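Local coordinates for protein beta-hydroxyacid dehydrogenase, 3-hydroxyisobutyrate dehydrogenase (Saccharomonospora xinjiangensis XJ-54, PDB 6GRL) that acts as an S-selective imine reductase, probably using NADPH to reduce imines to amines, at residues T24-G29 and D91-S96; S33-A38 and F79-L84; R45-N50 and E75-V80; S54-L59 and A64-T69; K104-L109 and R122-R127. All coordinates share one frame; numbering follows the deposited sequence. Where two conformers were deposited one is given.

Interaction 1. Residues T24-G29 and D91-S96; sequences TVLGLG and DEVLGS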
# COMPACT_ATOMS: atom_id res chain seq x y z
N THR A 24 -3.21 16.55 -16.37
CA THR A 24 -2.97 15.55 -17.39
C THR A 24 -2.93 14.18 -16.73
O THR A 24 -2.27 14.01 -15.70
CB THR A 24 -1.66 15.82 -18.14
OG1 THR A 24 -1.82 16.97 -18.97
CG2 THR A 24 -1.28 14.62 -19.01
N VAL A 25 -3.64 13.21 -17.31
CA VAL A 25 -3.63 11.83 -16.83
C VAL A 25 -3.05 10.96 -17.92
O VAL A 25 -3.59 10.90 -19.03
CB VAL A 25 -5.03 11.35 -16.43
CG1 VAL A 25 -4.98 9.90 -15.97
CG2 VAL A 25 -5.61 12.23 -15.33
N LEU A 26 -1.95 10.27 -17.62
CA LEU A 26 -1.33 9.32 -18.53
C LEU A 26 -1.72 7.91 -18.08
O LEU A 26 -1.31 7.46 -17.01
CB LEU A 26 0.19 9.47 -18.54
CG LEU A 26 0.75 10.84 -18.93
CD1 LEU A 26 2.27 10.82 -18.87
CD2 LEU A 26 0.27 11.23 -20.32
N GLY A 27 -2.50 7.23 -18.91
CA GLY A 27 -2.94 5.88 -18.60
C GLY A 27 -4.42 5.81 -18.31
O GLY A 27 -4.90 6.44 -17.36
N LEU A 28 -5.16 5.06 -19.13
CA LEU A 28 -6.60 4.98 -19.00
C LEU A 28 -7.06 3.53 -18.84
O LEU A 28 -8.05 3.10 -19.44
CB LEU A 28 -7.29 5.63 -20.20
CG LEU A 28 -7.15 7.15 -20.25
CD1 LEU A 28 -7.89 7.71 -21.44
CD2 LEU A 28 -7.65 7.79 -18.95
N GLY A 29 -6.35 2.77 -18.01
CA GLY A 29 -6.87 1.53 -17.51
C GLY A 29 -8.05 1.80 -16.58
O GLY A 29 -8.57 2.92 -16.49
N ASP A 91 8.31 3.67 -17.42
CA ASP A 91 9.58 3.96 -18.07
C ASP A 91 9.41 4.16 -19.57
O ASP A 91 10.04 5.04 -20.16
CB ASP A 91 10.58 2.84 -17.79
CG ASP A 91 10.92 2.71 -16.32
OD1 ASP A 91 10.84 3.72 -15.60
OD2 ASP A 91 11.27 1.59 -15.88
N GLU A 92 8.55 3.35 -20.20
CA GLU A 92 8.36 3.46 -21.64
C GLU A 92 7.63 4.75 -22.01
O GLU A 92 7.99 5.41 -22.99
CB GLU A 92 7.59 2.24 -22.15
CG GLU A 92 7.42 2.22 -23.66
CD GLU A 92 6.78 0.93 -24.15
OE1 GLU A 92 6.44 0.08 -23.31
OE2 GLU A 92 6.61 0.78 -25.38
N VAL A 93 6.61 5.12 -21.24
CA VAL A 93 5.81 6.30 -21.58
C VAL A 93 6.61 7.57 -21.31
O VAL A 93 6.69 8.46 -22.17
CB VAL A 93 4.48 6.29 -20.80
CG1 VAL A 93 3.77 7.62 -20.96
CG2 VAL A 93 3.60 5.15 -21.29
N LEU A 94 7.20 7.69 -20.12
CA LEU A 94 7.98 8.88 -19.81
C LEU A 94 9.24 8.97 -20.65
O LEU A 94 9.73 10.08 -20.92
CB LEU A 94 8.32 8.91 -18.32
CG LEU A 94 7.13 9.15 -17.39
CD1 LEU A 94 7.59 9.25 -15.95
CD2 LEU A 94 6.37 10.40 -17.80
N GLY A 95 9.79 7.83 -21.08
CA GLY A 95 10.93 7.85 -21.97
C GLY A 95 10.63 8.40 -23.35
O GLY A 95 11.55 8.87 -24.03
N SER A 96 9.37 8.35 -23.77
CA SER A 96 8.95 8.89 -25.06
C SER A 96 8.70 10.39 -25.02
O SER A 96 8.35 10.97 -26.05
CB SER A 96 7.69 8.17 -25.54
OG SER A 96 6.61 8.39 -24.65
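In the Rossmann-type nucleotide-binding domain, Leu26, at the end of strand 23-26, packs on Val93 and Leu94 of helix 87-95, one of the helices lying against the parallel sheet. The contact is apolar and small, and Leu26 supplies all of it from the strand. Its chi1 of -58° sets CG anti to the carbonyl carbon, and the extended chi2 pushes CD1 out as the leading methyl. CD1 lies 4.1 Å from Val93 CG1, the methyl anti to that residue's backbone N, and 4.3 Å from Leu94 CD2. One branch of the leucine thus rests between two consecutive residues of the helix, close to van der Waals range. Val93 and Leu26 also share the side chain of Trp49 in strand 46-49, while Ala73 and Pro70 of helix 70-74 border the same cluster.

Beyond Leu26 the chain leaves the strand. Gly27 has phi 111° and psi 118°, backbone angles at which a side chain would run into the carbonyl O of Leu26. Leu28 N is hydrogen-bonded to Asn50 OD1, and Gly29 takes the N-cap position of helix 30-41. Leu26 thus ends the strand just before the turn holding Gly27 and Gly29, a sequence and shape consistent with the GxGxxG strand-turn-helix of a dinucleotide-binding Rossmann fold.

Interaction 2. Residues S33-A38 and F79-L84; sequences SAIARA and FVVVCL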
# COMPACT_ATOMS: atom_id res chain seq x y z
N SER A 33 -8.70 5.56 -15.68
CA SER A 33 -9.95 6.15 -16.14
C SER A 33 -10.76 6.70 -14.98
O SER A 33 -11.37 7.77 -15.09
CB SER A 33 -10.77 5.12 -16.92
OG SER A 33 -10.11 4.74 -18.12
N ALA A 34 -10.79 5.98 -13.85
CA ALA A 34 -11.52 6.46 -12.68
C ALA A 34 -10.88 7.73 -12.12
O ALA A 34 -11.59 8.62 -11.64
CB ALA A 34 -11.58 5.37 -11.62
N ILE A 35 -9.55 7.81 -12.16
CA ILE A 35 -8.87 9.02 -11.70
C ILE A 35 -9.17 10.19 -12.63
O ILE A 35 -9.48 11.30 -12.19
CB ILE A 35 -7.36 8.76 -11.57
CG1 ILE A 35 -7.09 7.83 -10.39
CG2 ILE A 35 -6.59 10.06 -11.43
CD1 ILE A 35 -5.74 7.17 -10.41
N ALA A 36 -9.08 9.95 -13.95
CA ALA A 36 -9.40 11.00 -14.91
C ALA A 36 -10.84 11.46 -14.76
O ALA A 36 -11.13 12.66 -14.83
CB ALA A 36 -9.12 10.51 -16.33
N ARG A 37 -11.77 10.52 -14.56
CA ARG A 37 -13.17 10.88 -14.35
C ARG A 37 -13.33 11.78 -13.14
O ARG A 37 -14.07 12.76 -13.18
CB ARG A 37 -14.02 9.62 -14.19
CG ARG A 37 -14.42 8.95 -15.49
CD ARG A 37 -15.60 8.01 -15.28
NE ARG A 37 -15.32 7.01 -14.25
CZ ARG A 37 -14.74 5.84 -14.48
NH1 ARG A 37 -14.38 5.51 -15.71
NH2 ARG A 37 -14.53 4.99 -13.48
N ALA A 38 -12.65 11.45 -12.04
CA ALA A 38 -12.77 12.25 -10.82
C ALA A 38 -12.31 13.68 -11.06
O ALA A 38 -12.94 14.63 -10.57
CB ALA A 38 -11.97 11.61 -9.69
N PHE A 79 0.33 19.92 -13.96
CA PHE A 79 0.09 18.81 -13.04
C PHE A 79 -0.12 17.55 -13.87
O PHE A 79 -1.11 17.44 -14.60
CB PHE A 79 -1.11 19.12 -12.16
CG PHE A 79 -1.24 18.23 -10.96
CD1 PHE A 79 -0.43 18.41 -9.85
CD2 PHE A 79 -2.21 17.24 -10.92
CE1 PHE A 79 -0.56 17.61 -8.74
CE2 PHE A 79 -2.34 16.43 -9.80
CZ PHE A 79 -1.52 16.61 -8.71
N VAL A 80 0.79 16.59 -13.76
CA VAL A 80 0.77 15.37 -14.56
C VAL A 80 0.64 14.17 -13.63
O VAL A 80 1.51 13.96 -12.77
CB VAL A 80 2.02 15.23 -15.44
CG1 VAL A 80 1.97 13.94 -16.25
CG2 VAL A 80 2.16 16.44 -16.36
N VAL A 81 -0.42 13.39 -13.81
CA VAL A 81 -0.68 12.20 -13.01
C VAL A 81 -0.44 10.97 -13.88
O VAL A 81 -0.98 10.87 -14.98
CB VAL A 81 -2.11 12.20 -12.45
CG1 VAL A 81 -2.36 10.96 -11.61
CG2 VAL A 81 -2.36 13.46 -11.64
N VAL A 82 0.38 10.05 -13.38
CA VAL A 82 0.77 8.84 -14.11
C VAL A 82 0.11 7.65 -13.44
O VAL A 82 0.39 7.35 -12.27
CB VAL A 82 2.29 8.67 -14.16
CG1 VAL A 82 2.67 7.51 -15.07
CG2 VAL A 82 2.96 9.96 -14.62
N CYS A 83 -0.77 6.96 -14.18
CA CYS A 83 -1.46 5.77 -13.68
C CYS A 83 -1.44 4.71 -14.79
O CYS A 83 -2.39 4.56 -15.56
CB CYS A 83 -2.89 6.10 -13.24
SG CYS A 83 -3.65 4.82 -12.22
N LEU A 84 -0.34 3.97 -14.85
CA LEU A 84 -0.14 2.95 -15.87
C LEU A 84 -0.16 1.56 -15.23
O LEU A 84 -0.49 1.40 -14.05
CB LEU A 84 1.16 3.23 -16.62
CG LEU A 84 1.14 4.54 -17.42
CD1 LEU A 84 2.55 5.00 -17.73
CD2 LEU A 84 0.33 4.37 -18.70
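Ile35 of helix 30-41 faces Val81 and Cys83 across a helix-on-sheet interface of the Rossmann-type domain, where the first helix after the glycine-rich turn lies over strand 79-82.

The contact itself is wholly apolar, with Ile35 using both branches. With chi1 at -71°, CG2 is anti to the backbone N and lies 4.3 Å from Val81 CG1, a loose methyl-to-methyl approach. The longer branch runs on the other way and brings CD1 to 3.6 Å from Cys83 SG and 4.2 Å from Cys83 CB. Cys83 was modelled in two conformers, so the sulfur approach holds for one of them. Both Ile35 and Val81 also touch Leu109, which closes the same buried patch.

Backbone hydrogen bonding fixes the two elements separately rather than joining them. Within the helix, Arg37 N bonds Ser33 O and Ala38 N bonds Ala34 O. In the sheet, Val81 pairs with Thr24 and Leu26, while Val80 pairs with Val105 and Val107. Val80 and Val82 belong to the other face of the strand, where they meet Leu106 and Val90.

Polar side chains lie at the margins. Ser33 OG is hydrogen-bonded to Gly29 O, in the turn before its own helix. Arg37 folds back along that helix, and one face of its guanidinium group, off centre toward the rim, has Ala34 CA 3.4 Å above the plane.

Interaction 3. Residues R45-N50 and E75-V80; sequences RTTVWN and EASRFV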
# COMPACT_ATOMS: atom_id res chain seq x y z
N ARG A 45 -9.70 21.14 -16.19
CA ARG A 45 -9.42 20.95 -17.61
C ARG A 45 -8.49 19.75 -17.74
O ARG A 45 -7.28 19.87 -17.55
CB ARG A 45 -8.80 22.21 -18.21
CG ARG A 45 -8.43 22.06 -19.68
CD ARG A 45 -7.97 23.38 -20.27
NE ARG A 45 -6.64 23.77 -19.79
CZ ARG A 45 -5.50 23.32 -20.31
NH1 ARG A 45 -5.51 22.47 -21.32
NH2 ARG A 45 -4.34 23.73 -19.81
N THR A 46 -9.06 18.59 -18.03
CA THR A 46 -8.34 17.32 -17.97
C THR A 46 -7.96 16.85 -19.37
O THR A 46 -8.81 16.75 -20.26
CB THR A 46 -9.20 16.27 -17.27
OG1 THR A 46 -9.63 16.78 -16.00
CG2 THR A 46 -8.41 14.99 -17.06
N THR A 47 -6.67 16.56 -19.55
CA THR A 47 -6.14 16.01 -20.79
C THR A 47 -5.69 14.59 -20.53
O THR A 47 -4.94 14.33 -19.58
CB THR A 47 -4.99 16.86 -21.32
OG1 THR A 47 -5.44 18.21 -21.52
CG2 THR A 47 -4.47 16.30 -22.64
N VAL A 48 -6.14 13.65 -21.37
CA VAL A 48 -5.88 12.24 -21.15
C VAL A 48 -5.11 11.66 -22.33
O VAL A 48 -5.19 12.15 -23.46
CB VAL A 48 -7.18 11.44 -20.91
CG1 VAL A 48 -7.91 11.96 -19.68
CG2 VAL A 48 -8.09 11.51 -22.14
N TRP A 49 -4.34 10.61 -22.04
CA TRP A 49 -3.62 9.85 -23.05
C TRP A 49 -3.61 8.39 -22.63
O TRP A 49 -3.55 8.06 -21.44
CB TRP A 49 -2.18 10.35 -23.24
CG TRP A 49 -1.38 9.49 -24.18
CD1 TRP A 49 -1.25 9.66 -25.53
CD2 TRP A 49 -0.62 8.33 -23.84
NE1 TRP A 49 -0.45 8.68 -26.05
CE2 TRP A 49 -0.05 7.85 -25.04
CE3 TRP A 49 -0.36 7.65 -22.65
CZ2 TRP A 49 0.76 6.71 -25.08
CZ3 TRP A 49 0.44 6.52 -22.69
CH2 TRP A 49 1.00 6.07 -23.90
N ASN A 50 -3.68 7.50 -23.62
CA ASN A 50 -3.59 6.07 -23.40
C ASN A 50 -2.89 5.44 -24.60
O ASN A 50 -3.05 5.89 -25.73
CB ASN A 50 -4.97 5.43 -23.21
CG ASN A 50 -4.89 4.06 -22.56
OD1 ASN A 50 -4.24 3.88 -21.53
ND2 ASN A 50 -5.51 3.07 -23.19
N GLU A 75 2.26 18.61 -22.31
CA GLU A 75 2.29 20.02 -22.66
C GLU A 75 1.01 20.75 -22.30
O GLU A 75 0.99 21.99 -22.31
CB GLU A 75 2.57 20.18 -24.16
CG GLU A 75 4.00 19.88 -24.55
CD GLU A 75 4.21 19.86 -26.05
OE1 GLU A 75 3.21 19.95 -26.79
OE2 GLU A 75 5.38 19.74 -26.48
N ALA A 76 -0.06 20.03 -21.96
CA ALA A 76 -1.34 20.65 -21.70
C ALA A 76 -1.49 21.16 -20.27
O ALA A 76 -2.35 22.02 -20.02
CB ALA A 76 -2.47 19.67 -22.00
N SER A 77 -0.70 20.66 -19.32
CA SER A 77 -0.90 21.00 -17.92
C SER A 77 0.43 21.00 -17.18
O SER A 77 1.41 20.37 -17.62
CB SER A 77 -1.86 20.02 -17.23
OG SER A 77 -2.74 19.40 -18.16
N ARG A 78 0.46 21.69 -16.04
CA ARG A 78 1.60 21.64 -15.14
C ARG A 78 1.53 20.41 -14.24
O ARG A 78 2.57 19.90 -13.82
CB ARG A 78 1.65 22.91 -14.29
CG ARG A 78 2.67 22.88 -13.16
CD ARG A 78 2.65 24.16 -12.35
NE ARG A 78 3.75 24.21 -11.38
CZ ARG A 78 3.60 24.00 -10.08
NH1 ARG A 78 2.41 23.74 -9.57
NH2 ARG A 78 4.66 24.06 -9.28
N PHE A 79 0.33 19.92 -13.96
CA PHE A 79 0.09 18.81 -13.04
C PHE A 79 -0.12 17.55 -13.87
O PHE A 79 -1.11 17.44 -14.60
CB PHE A 79 -1.11 19.12 -12.16
CG PHE A 79 -1.24 18.23 -10.96
CD1 PHE A 79 -0.43 18.41 -9.85
CD2 PHE A 79 -2.21 17.24 -10.92
CE1 PHE A 79 -0.56 17.61 -8.74
CE2 PHE A 79 -2.34 16.43 -9.80
CZ PHE A 79 -1.52 16.61 -8.71
N VAL A 80 0.79 16.59 -13.76
CA VAL A 80 0.77 15.37 -14.56
C VAL A 80 0.64 14.17 -13.63
O VAL A 80 1.51 13.96 -12.77
CB VAL A 80 2.02 15.23 -15.44
CG1 VAL A 80 1.97 13.94 -16.25
CG2 VAL A 80 2.16 16.44 -16.36
O HOH W 1 -5.17 19.81 -19.33
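Ala76 contributes the most surface here, meeting Arg45 through its carbonyl and Thr47 through its methyl. Its CB lies 3.3 Å from Thr47 OG1 and 3.8 Å from Thr47 CB, so the methyl sits alongside the threonine rather than against a single atom.

Arg45 reaches in from just before strand 46-49. The chain is extended through chi2 and then bends at chi3, and NH2 donates to Ala76 O at 2.6 Å. The oxygen meets the guanidinium edge tilted 26° out of its plane. The bond arrives nearly head-on to the oxygen, with C=O...N at 172°, but the N-H is less straight at 140°. Arg45 was deposited in two conformers, so this grip belongs to one of them.

A water also joins the two segments. It donates to Arg45 O (2.8 Å) and is hydrogen-bonded to Thr47 OG1 and Ser77 OG, both at 2.7 Å. It also lies over one guanidinium face, toward the rim. Ser77 OG has a further hydrogen bond, to Thr24 OG1 in the strand between; its bonds hold for one of two conformers.

The contact mixes methyl packing, one direct charged-donor bond and a water bridge: the buried threonine hydroxyl is satisfied by solvent, while the arginine charge probably strengthens its hold on a neutral carbonyl.

Interaction 4. Residues S54-L59 and A64-T69; sequences SKCRPL and ASAAAT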
# COMPACT_ATOMS: atom_id res chain seq x y z
N SER A 54 -8.29 4.52 -28.34
CA SER A 54 -9.74 4.40 -28.28
C SER A 54 -10.28 4.49 -26.86
O SER A 54 -11.45 4.86 -26.68
CB SER A 54 -10.19 3.09 -28.93
OG SER A 54 -9.79 1.97 -28.15
N LYS A 55 -9.47 4.16 -25.86
CA LYS A 55 -9.92 4.24 -24.47
C LYS A 55 -10.12 5.67 -24.00
O LYS A 55 -10.68 5.87 -22.92
CB LYS A 55 -8.93 3.53 -23.55
CG LYS A 55 -8.62 2.09 -23.97
CD LYS A 55 -9.88 1.24 -23.95
CE LYS A 55 -10.32 0.92 -22.54
NZ LYS A 55 -9.36 0.00 -21.85
N CYS A 56 -9.68 6.66 -24.78
CA CYS A 56 -9.93 8.05 -24.43
C CYS A 56 -11.36 8.48 -24.70
O CYS A 56 -11.82 9.46 -24.11
CB CYS A 56 -8.98 8.97 -25.21
SG CYS A 56 -7.22 8.72 -24.87
N ARG A 57 -12.07 7.77 -25.58
CA ARG A 57 -13.39 8.22 -26.02
C ARG A 57 -14.38 8.41 -24.88
O ARG A 57 -15.06 9.45 -24.85
CB ARG A 57 -13.94 7.26 -27.08
CG ARG A 57 -13.13 7.23 -28.37
CD ARG A 57 -13.55 6.08 -29.26
NE ARG A 57 -12.75 6.02 -30.48
CZ ARG A 57 -12.76 4.99 -31.32
NH1 ARG A 57 -13.52 3.94 -31.08
NH2 ARG A 57 -12.00 5.02 -32.41
N PRO A 58 -14.54 7.47 -23.93
CA PRO A 58 -15.48 7.73 -22.83
C PRO A 58 -15.08 8.91 -21.96
O PRO A 58 -15.95 9.63 -21.46
CB PRO A 58 -15.48 6.42 -22.04
CG PRO A 58 -14.97 5.40 -22.99
CD PRO A 58 -13.96 6.12 -23.83
N LEU A 59 -13.78 9.13 -21.77
CA LEU A 59 -13.33 10.28 -20.98
C LEU A 59 -13.59 11.59 -21.72
O LEU A 59 -13.97 12.59 -21.10
CB LEU A 59 -11.85 10.14 -20.64
CG LEU A 59 -11.51 9.45 -19.32
CD1 LEU A 59 -12.27 10.11 -18.17
CD2 LEU A 59 -11.82 7.96 -19.38
N ALA A 64 -13.35 15.49 -20.89
CA ALA A 64 -11.90 15.58 -21.01
C ALA A 64 -11.50 15.86 -22.45
O ALA A 64 -12.30 15.78 -23.39
CB ALA A 64 -11.24 14.30 -20.50
N SER A 65 -10.22 16.19 -22.63
CA SER A 65 -9.61 16.33 -23.94
C SER A 65 -8.56 15.24 -24.12
O SER A 65 -7.86 14.89 -23.17
CB SER A 65 -8.97 17.71 -24.12
OG SER A 65 -9.96 18.73 -24.11
N ALA A 66 -8.46 14.70 -25.32
CA ALA A 66 -7.51 13.64 -25.61
C ALA A 66 -6.24 14.21 -26.23
O ALA A 66 -6.24 15.30 -26.82
CB ALA A 66 -8.13 12.59 -26.53
N ALA A 67 -5.16 13.46 -26.09
CA ALA A 67 -3.87 13.80 -26.69
C ALA A 67 -3.35 12.59 -27.44
O ALA A 67 -3.54 11.45 -27.01
CB ALA A 67 -2.86 14.25 -25.63
N ALA A 68 -2.69 12.84 -28.58
CA ALA A 68 -2.22 11.75 -29.41
C ALA A 68 -0.93 11.12 -28.89
O ALA A 68 -0.71 9.92 -29.07
CB ALA A 68 -2.02 12.23 -30.85
N THR A 69 -0.08 11.91 -28.26
CA THR A 69 1.21 11.46 -27.75
C THR A 69 1.37 11.89 -26.30
O THR A 69 0.72 12.84 -25.86
CB THR A 69 2.37 12.05 -28.58
OG1 THR A 69 2.39 13.47 -28.44
CG2 THR A 69 2.22 11.68 -30.05
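Beside the Leu59-Ala64 pair that joins the two segments, the flat guanidinium of Arg57 has Ser54 CB, of its own segment, 3.9 Å above the centre of one face. The joining bond itself runs through the backbone: Ala64 N donates to the carbonyl of Leu59, 3.0 Å from Leu59 O, and its N-H points fairly straight, at 158°.

The Ala64 bond reaches five residues back along the chain, the span of the 6→1 hydrogen bond at a helix C-terminus such as a Schellman motif has. It folds the chain tightly out of helix 57-62 and into the strand. Ala64 CB follows the amide inward, 3.3 Å from Leu59 O and 4.2 Å from Leu59 CB.

Three residues before Leu59, Cys56 CB meets Ala66 CB at 3.9 Å. Cys56 SG is anti to the carbonyl carbon (chi1 -62°), and it is CB that touches Ala66; the residue also packs on Leu28 and Val48. Leu59 extends the other way, onto Ser33, Ala36 and Arg37 of helix 30-41.

The small side chains of Ala64 and Ala66 allow the two segments to approach closely. Ser65 pairs through its backbone with Thr46 and Val48, placing 65-66 as the outermost strand beside 46-49. Strand 46-49, helix 57-62 and strand 65-66 together form a beta-alpha-beta unit of the Rossmann-type sheet.

Interaction 5. Residues K104-L109 and R122-R127; sequences KVLVNL and RWARER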
# COMPACT_ATOMS: atom_id res chain seq x y z
N LYS A 104 7.00 21.48 -13.81
CA LYS A 104 5.82 20.64 -13.68
C LYS A 104 5.88 19.83 -12.38
O LYS A 104 6.90 19.76 -11.70
CB LYS A 104 5.69 19.70 -14.88
CG LYS A 104 5.44 20.41 -16.20
CD LYS A 104 5.15 19.41 -17.31
CE LYS A 104 5.12 20.08 -18.68
NZ LYS A 104 3.94 20.97 -18.87
N VAL A 105 4.75 19.23 -12.04
CA VAL A 105 4.62 18.35 -10.89
C VAL A 105 4.16 17.00 -11.41
O VAL A 105 3.09 16.91 -12.03
CB VAL A 105 3.64 18.90 -9.84
CG1 VAL A 105 3.43 17.89 -8.72
CG2 VAL A 105 4.15 20.23 -9.29
N LEU A 106 4.96 15.96 -11.19
CA LEU A 106 4.64 14.61 -11.64
C LEU A 106 4.18 13.80 -10.44
O LEU A 106 4.92 13.64 -9.47
CB LEU A 106 5.85 13.96 -12.30
CG LEU A 106 6.60 14.75 -13.38
CD1 LEU A 106 7.70 13.90 -13.99
CD2 LEU A 106 5.65 15.27 -14.44
N VAL A 107 2.96 13.29 -10.51
CA VAL A 107 2.38 12.46 -9.46
C VAL A 107 2.21 11.06 -10.02
O VAL A 107 1.33 10.81 -10.86
CB VAL A 107 1.04 13.03 -8.96
CG1 VAL A 107 0.47 12.14 -7.86
CG2 VAL A 107 1.23 14.45 -8.45
N ASN A 108 3.04 10.13 -9.56
CA ASN A 108 3.04 8.76 -10.04
C ASN A 108 2.21 7.91 -9.08
O ASN A 108 2.57 7.73 -7.92
CB ASN A 108 4.46 8.22 -10.16
CG ASN A 108 4.51 6.83 -10.77
OD1 ASN A 108 3.52 6.35 -11.33
ND2 ASN A 108 5.66 6.18 -10.67
N LEU A 109 1.09 7.39 -9.58
CA LEU A 109 0.21 6.51 -8.81
C LEU A 109 0.31 5.06 -9.27
O LEU A 109 -0.54 4.24 -8.90
CB LEU A 109 -1.24 6.99 -8.91
CG LEU A 109 -1.50 8.44 -8.50
CD1 LEU A 109 -2.97 8.79 -8.66
CD2 LEU A 109 -1.05 8.69 -7.07
N ARG A 122 14.60 11.09 -9.02
CA ARG A 122 15.82 11.62 -9.60
C ARG A 122 15.63 11.96 -11.07
O ARG A 122 16.11 12.99 -11.55
CB ARG A 122 16.96 10.61 -9.42
CG ARG A 122 17.45 10.47 -7.98
CD ARG A 122 18.73 9.65 -7.91
NE ARG A 122 18.52 8.28 -8.38
CZ ARG A 122 18.15 7.27 -7.60
NH1 ARG A 122 17.93 7.46 -6.31
NH2 ARG A 122 17.99 6.06 -8.12
N TRP A 123 14.91 11.10 -11.80
CA TRP A 123 14.62 11.36 -13.20
C TRP A 123 13.86 12.67 -13.37
O TRP A 123 14.18 13.47 -14.27
CB TRP A 123 13.81 10.19 -13.78
CG TRP A 123 13.54 10.26 -15.25
CD1 TRP A 123 14.29 9.72 -16.25
CD2 TRP A 123 12.42 10.89 -15.89
NE1 TRP A 123 13.72 9.98 -17.47
CE2 TRP A 123 12.57 10.70 -17.28
CE3 TRP A 123 11.32 11.61 -15.43
CZ2 TRP A 123 11.65 11.19 -18.21
CZ3 TRP A 123 10.41 12.10 -16.35
CH2 TRP A 123 10.58 11.89 -17.72
N ALA A 124 12.87 12.91 -12.52
CA ALA A 124 12.11 14.15 -12.61
C ALA A 124 12.96 15.35 -12.20
O ALA A 124 12.87 16.42 -12.83
CB ALA A 124 10.86 14.06 -11.73
N ARG A 125 13.79 15.20 -11.17
CA ARG A 125 14.59 16.33 -10.69
C ARG A 125 15.60 16.77 -11.75
O ARG A 125 15.81 17.97 -11.95
CB ARG A 125 15.30 15.96 -9.39
CG ARG A 125 16.22 17.05 -8.86
CD ARG A 125 16.92 16.62 -7.57
NE ARG A 125 16.21 15.54 -6.89
CZ ARG A 125 16.75 14.35 -6.61
NH1 ARG A 125 18.00 14.10 -6.95
NH2 ARG A 125 16.03 13.43 -5.99
N GLU A 126 16.23 15.81 -12.43
CA GLU A 126 17.15 16.15 -13.51
C GLU A 126 16.48 16.97 -14.60
O GLU A 126 17.16 17.68 -15.35
CB GLU A 126 17.75 14.88 -14.12
CG GLU A 126 18.58 14.05 -13.16
CD GLU A 126 18.54 12.57 -13.48
OE1 GLU A 126 18.05 12.20 -14.57
OE2 GLU A 126 18.99 11.77 -12.63
N ARG A 127 15.15 16.89 -14.71
CA ARG A 127 14.39 17.61 -15.72
C ARG A 127 13.67 18.82 -15.15
O ARG A 127 12.91 19.48 -15.87
CB ARG A 127 13.40 16.66 -16.39
CG ARG A 127 14.09 15.68 -17.32
CD ARG A 127 13.32 14.38 -17.51
NE ARG A 127 14.04 13.50 -18.42
CZ ARG A 127 15.10 12.77 -18.08
NH1 ARG A 127 15.57 12.81 -16.84
NH2 ARG A 127 15.70 12.01 -18.98
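Leu106 of strand 105-108 sends one methyl into helix 114-126, where CD1 lies 3.9 Å from Ala124 CB and 4.0 Å from Trp123 CZ3. It comes to the indole at its edge, near the ring plane, and the two side chains cross at about a right angle. The small Ala124 lets the leucine come up close to the helix.

Trp123 is set there by its own torsion: CG is anti to the backbone N (chi1 -175°), which swings the ring along the helix toward the strand. Arg127 lies over the ring. Its NE is 3.2 Å above the indole plane toward the rim, while Trp123 NE1 sits 3.1 Å above the centre of the guanidinium plane. Arg127 NH1 also donates to Trp123 O at 3.0 Å, and a weak salt bridge to Glu126 OE1 at 3.4 Å occupies the guanidinium edge.

Farther out, Leu106 packs on Val80 of the neighbouring strand and on Ala129, Ala124 touches Tyr131, and Leu101 borders Trp123. Backbone bonds from Leu106 to Glu130 and Leu132 place the next strand alongside, completing the beta-alpha-beta crossover of strand 105-108, helix 114-126 and strand 130-137, a recurrent unit of the Rossmann fold.

How the interactions relate
All five contacts lie in or around one sheet in the nucleotide-binding domain. Interactions 1, 2 and 5 are buried apolar packing of a helix on a strand, with no hydrogen bond between their segments. Interaction 3 is only partly buried and more polar, bringing in an arginine and a water, while interaction 4, at the outermost strand 65-66, mixes alanine packing with a backbone bond. Strand 79-82 is shared by interactions 2 and 3; its neighbours 23-26 and 105-108 carry interactions 1 and 5. Interactions 2, 3 and 4 nest within the chain span closed by interaction 1. Interactions 4 and 5 are farthest apart, centres about 23 Å.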